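Local coordinates for protein ribulose bisphosphate carboxylase (Pyrococcus horikoshii, PDB 2D69) that probably catalyses the carboxylation of ribulose 1,5-bisphosphate to two molecules of 3-phosphoglycerate, acting in an archaeal AMP degradation pathway, at residues A[4-14]-A[47-58]. Residues are numbered along the deposited sequence; the frame is centred on the assembly and turned at random.
Sequences LRMKVEWYLDF and ASESSIGTWTTL
Lys-7 and Thr-57 are a hydrogen-bonded pair of the short two-stranded antiparallel ribbon that 7-9 and 55-57 form in the N-terminal domain of this form III Rubisco. Lys-7 N reaches Thr-57 O at 2.9 Å, and Thr-57 N returns to Lys-7 O. On the face carrying Lys-7, Glu-9 and Trp-55, the Trp-55 indole stands up as a bump: Glu-9 CB sits over its six-membered ring in a CH-pi contact, 3.5 Å from the centroid, while Lys-7 CB abuts the rim at CZ3. Pro-161 of the second subunit also packs on this indole. Across the ribbon, Met-6 folds at chi2 and chi3, setting its CE against Thr-56 CG2, with SD 3.9 Å from Leu-58 CG. Farther along, Phe-14 fills the hollow where helix 39-49 ends. Ser-48 CA covers one ring face, Ile-52 CG1 meets the edge 3.7 Å from Phe-14 CZ, and Ala-47 CB rests on Phe-14 CB. Thr-54 CG2 touches both this ring and that of Tyr-11, 3.6 Å from Tyr-11 CD2. The Lys-7 chain turns sharply at chi2 (92°), which carries its amine back over the start of the ribbon to two carbonyls. Lys-7 NZ donates hydrogen bonds to Arg-5 O (2.8 Å) and Leu-58 O (2.6 Å). A leucine here would lack the amine, so the two carbonyls would probably no longer be bridged and the strands less firmly joined at this end. Lys-7 NZ approaches Leu-58 O from above the carbonyl plane.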
loop_
_atom_site.group_PDB
_atom_site.type_symbol
_atom_site.label_atom_id
_atom_site.label_comp_id
_atom_site.label_asym_id
_atom_site.label_seq_id
_atom_site.Cartn_x
_atom_site.Cartn_y
_atom_site.Cartn_z
ATOM N N LEU A 4 54.687 21.412 -12.214
ATOM C CA LEU A 4 53.654 20.731 -11.458
ATOM C C LEU A 4 53.795 21.032 -9.985
ATOM O O LEU A 4 54.841 21.429 -9.512
ATOM C CB LEU A 4 53.761 19.223 -11.667
ATOM C CG LEU A 4 53.658 18.733 -13.120
ATOM C CD1 LEU A 4 54.094 17.276 -13.176
ATOM C CD2 LEU A 4 52.212 18.908 -13.608
ATOM N N ARG A 5 52.729 20.777 -9.260
ATOM C CA ARG A 5 52.643 21.102 -7.861
ATOM C C ARG A 5 52.348 19.799 -7.099
ATOM O O ARG A 5 51.276 19.210 -7.275
ATOM C CB ARG A 5 51.526 22.157 -7.663
ATOM C CG ARG A 5 51.885 23.525 -8.305
ATOM C CD ARG A 5 50.775 24.611 -8.446
ATOM N NE ARG A 5 49.420 24.255 -7.981
ATOM C CZ ARG A 5 48.414 25.140 -7.870
ATOM N NH1 ARG A 5 48.589 26.436 -8.186
ATOM N NH2 ARG A 5 47.221 24.734 -7.459
ATOM N N MET A 6 53.336 19.328 -6.334
ATOM C CA MET A 6 53.136 18.289 -5.318
ATOM C C MET A 6 52.529 18.931 -4.051
ATOM O O MET A 6 53.120 19.772 -3.411
ATOM C CB MET A 6 54.469 17.554 -5.042
ATOM C CG MET A 6 54.337 16.157 -4.359
ATOM S SD MET A 6 53.749 14.749 -5.447
ATOM C CE MET A 6 55.029 13.430 -4.988
ATOM N N LYS A 7 51.310 18.545 -3.709
ATOM C CA LYS A 7 50.649 19.095 -2.553
ATOM C C LYS A 7 51.052 18.269 -1.335
ATOM O O LYS A 7 51.017 17.045 -1.376
ATOM C CB LYS A 7 49.130 19.094 -2.766
ATOM C CG LYS A 7 48.697 19.974 -3.962
ATOM C CD LYS A 7 48.625 19.164 -5.250
ATOM C CE LYS A 7 48.371 20.021 -6.414
ATOM N NZ LYS A 7 48.483 19.202 -7.629
ATOM N N VAL A 8 51.449 18.941 -0.262
ATOM C CA VAL A 8 51.935 18.281 0.948
ATOM C C VAL A 8 51.113 18.841 2.078
ATOM O O VAL A 8 50.776 20.017 2.094
ATOM C CB VAL A 8 53.452 18.515 1.165
ATOM C CG1 VAL A 8 53.978 17.774 2.418
ATOM C CG2 VAL A 8 54.212 18.064 -0.059
ATOM N N GLU A 9 50.673 17.974 2.963
ATOM C CA GLU A 9 49.950 18.391 4.148
ATOM C C GLU A 9 50.550 17.571 5.269
ATOM O O GLU A 9 50.833 16.383 5.087
ATOM C CB GLU A 9 48.465 18.135 3.968
ATOM C CG GLU A 9 47.618 18.582 5.143
ATOM C CD GLU A 9 47.564 20.085 5.276
ATOM O OE1 GLU A 9 48.572 20.663 5.722
ATOM O OE2 GLU A 9 46.506 20.676 4.944
ATOM N N TRP A 10 50.819 18.210 6.400
ATOM C CA TRP A 10 51.534 17.566 7.502
ATOM C C TRP A 10 50.878 17.905 8.839
ATOM O O TRP A 10 50.113 18.862 8.936
ATOM C CB TRP A 10 53.015 17.953 7.480
ATOM C CG TRP A 10 53.286 19.398 7.797
ATOM C CD1 TRP A 10 53.807 19.898 8.959
ATOM C CD2 TRP A 10 53.039 20.545 6.954
ATOM N NE1 TRP A 10 53.907 21.272 8.898
ATOM C CE2 TRP A 10 53.445 21.701 7.680
ATOM C CE3 TRP A 10 52.531 20.719 5.658
ATOM C CZ2 TRP A 10 53.345 23.003 7.157
ATOM C CZ3 TRP A 10 52.423 22.014 5.144
ATOM C CH2 TRP A 10 52.834 23.139 5.896
ATOM N N TYR A 11 51.178 17.120 9.868
ATOM C CA TYR A 11 50.439 17.201 11.141
ATOM C C TYR A 11 50.503 18.596 11.794
ATOM O O TYR A 11 49.503 19.111 12.251
ATOM C CB TYR A 11 50.905 16.102 12.118
ATOM C CG TYR A 11 50.760 14.699 11.562
ATOM C CD1 TYR A 11 51.867 13.864 11.449
ATOM C CD2 TYR A 11 49.529 14.224 11.112
ATOM C CE1 TYR A 11 51.749 12.557 10.926
ATOM C CE2 TYR A 11 49.398 12.919 10.578
ATOM C CZ TYR A 11 50.520 12.101 10.483
ATOM O OH TYR A 11 50.445 10.820 9.963
ATOM N N LEU A 12 51.654 19.235 11.761
ATOM C CA LEU A 12 51.832 20.500 12.464
ATOM C C LEU A 12 51.075 21.632 11.754
ATOM O O LEU A 12 50.810 22.695 12.350
ATOM C CB LEU A 12 53.324 20.838 12.583
ATOM C CG LEU A 12 54.273 19.960 13.419
ATOM C CD1 LEU A 12 55.729 20.448 13.342
ATOM C CD2 LEU A 12 53.842 19.916 14.854
ATOM N N ASP A 13 50.687 21.410 10.498
ATOM C CA ASP A 13 49.923 22.417 9.790
ATOM C C ASP A 13 48.509 22.560 10.348
ATOM O O ASP A 13 47.839 23.569 10.138
ATOM C CB ASP A 13 49.831 22.098 8.319
ATOM C CG ASP A 13 49.410 23.309 7.503
ATOM O OD1 ASP A 13 48.664 23.122 6.524
ATOM O OD2 ASP A 13 49.780 24.483 7.783
ATOM N N PHE A 14 48.090 21.535 11.078
ATOM C CA PHE A 14 46.815 21.553 11.778
ATOM C C PHE A 14 46.856 22.258 13.153
ATOM O O PHE A 14 45.823 22.409 13.812
ATOM C CB PHE A 14 46.328 20.125 11.916
ATOM C CG PHE A 14 45.951 19.493 10.612
ATOM C CD1 PHE A 14 44.635 19.448 10.206
ATOM C CD2 PHE A 14 46.889 18.904 9.821
ATOM C CE1 PHE A 14 44.293 18.825 9.043
ATOM C CE2 PHE A 14 46.548 18.322 8.642
ATOM C CZ PHE A 14 45.259 18.294 8.243
ATOM N N ALA A 47 43.863 16.292 14.949
ATOM C CA ALA A 47 43.087 17.269 14.142
ATOM C C ALA A 47 42.980 16.772 12.693
ATOM O O ALA A 47 41.937 16.844 12.001
ATOM C CB ALA A 47 43.769 18.640 14.224
ATOM N N SER A 48 44.100 16.234 12.257
ATOM C CA SER A 48 44.256 15.667 10.934
ATOM C C SER A 48 43.326 14.465 10.650
ATOM O O SER A 48 42.572 14.436 9.668
ATOM C CB SER A 48 45.702 15.188 10.820
ATOM O OG SER A 48 45.845 14.683 9.560
ATOM N N GLU A 49 43.388 13.470 11.521
ATOM C CA GLU A 49 42.695 12.236 11.311
ATOM C C GLU A 49 41.177 12.462 11.525
ATOM O O GLU A 49 40.355 11.758 10.944
ATOM C CB GLU A 49 43.284 11.165 12.213
ATOM C CG GLU A 49 42.712 9.767 12.017
ATOM C CD GLU A 49 43.128 9.118 10.700
ATOM O OE1 GLU A 49 44.161 9.564 10.100
ATOM O OE2 GLU A 49 42.403 8.171 10.278
ATOM N N SER A 50 40.806 13.459 12.322
ATOM C CA SER A 50 39.393 13.791 12.485
ATOM C C SER A 50 38.900 14.776 11.414
ATOM O O SER A 50 37.782 15.192 11.453
ATOM C CB SER A 50 39.089 14.321 13.887
ATOM O OG SER A 50 39.968 15.346 14.338
ATOM N N SER A 51 39.746 15.176 10.479
ATOM C CA SER A 51 39.330 16.117 9.443
ATOM C C SER A 51 39.756 15.595 8.079
ATOM O O SER A 51 39.203 14.609 7.666
ATOM C CB SER A 51 39.827 17.557 9.739
ATOM O OG SER A 51 41.233 17.713 9.594
ATOM N N ILE A 52 40.738 16.199 7.416
ATOM C CA ILE A 52 41.070 15.882 6.031
ATOM C C ILE A 52 42.244 14.932 5.890
ATOM O O ILE A 52 42.562 14.481 4.779
ATOM C CB ILE A 52 41.358 17.177 5.208
ATOM C CG1 ILE A 52 42.563 17.966 5.731
ATOM C CG2 ILE A 52 40.200 18.109 5.189
ATOM C CD1 ILE A 52 43.112 18.950 4.733
ATOM N N GLY A 53 42.982 14.703 6.970
ATOM C CA GLY A 53 44.073 13.750 6.923
ATOM C C GLY A 53 45.282 14.462 6.387
ATOM O O GLY A 53 45.228 15.661 6.152
ATOM N N THR A 54 46.371 13.732 6.226
ATOM C CA THR A 54 47.590 14.256 5.583
ATOM C C THR A 54 47.913 13.394 4.391
ATOM O O THR A 54 47.384 12.274 4.229
ATOM C CB THR A 54 48.831 14.237 6.483
ATOM O OG1 THR A 54 49.064 12.915 6.939
ATOM C CG2 THR A 54 48.673 15.048 7.763
ATOM N N TRP A 55 48.798 13.917 3.558
ATOM C CA TRP A 55 49.026 13.336 2.246
ATOM C C TRP A 55 50.122 14.064 1.481
ATOM O O TRP A 55 50.504 15.190 1.800
ATOM C CB TRP A 55 47.737 13.410 1.416
ATOM C CG TRP A 55 46.911 14.595 1.781
ATOM C CD1 TRP A 55 45.864 14.649 2.694
ATOM C CD2 TRP A 55 47.043 15.907 1.267
ATOM N NE1 TRP A 55 45.360 15.932 2.763
ATOM C CE2 TRP A 55 46.072 16.722 1.908
ATOM C CE3 TRP A 55 47.903 16.498 0.366
ATOM C CZ2 TRP A 55 45.947 18.065 1.647
ATOM C CZ3 TRP A 55 47.780 17.816 0.125
ATOM C CH2 TRP A 55 46.796 18.589 0.744
ATOM N N THR A 56 50.556 13.364 0.445
ATOM C CA THR A 56 51.520 13.808 -0.547
ATOM C C THR A 56 50.917 13.326 -1.862
ATOM O O THR A 56 50.670 12.117 -2.038
ATOM C CB THR A 56 52.797 13.086 -0.254
ATOM O OG1 THR A 56 53.276 13.529 1.026
ATOM C CG2 THR A 56 53.891 13.415 -1.243
ATOM N N THR A 57 50.622 14.256 -2.761
ATOM C CA THR A 57 50.081 13.875 -4.055
ATOM C C THR A 57 50.224 14.948 -5.120
ATOM O O THR A 57 50.056 16.140 -4.843
ATOM C CB THR A 57 48.615 13.444 -3.929
ATOM O OG1 THR A 57 48.146 12.963 -5.197
ATOM C CG2 THR A 57 47.667 14.634 -3.576
ATOM N N LEU A 58 50.493 14.503 -6.339
ATOM C CA LEU A 58 50.408 15.378 -7.518
ATOM C C LEU A 58 48.981 15.768 -7.874
ATOM O O LEU A 58 48.760 16.758 -8.582
ATOM C CB LEU A 58 50.973 14.682 -8.752
ATOM C CG LEU A 58 52.442 14.654 -9.073
ATOM C CD1 LEU A 58 52.615 13.830 -10.370
ATOM C CD2 LEU A 58 53.091 16.063 -9.205
HETATM O O HOH W 1 52.699 14.333 4.355
#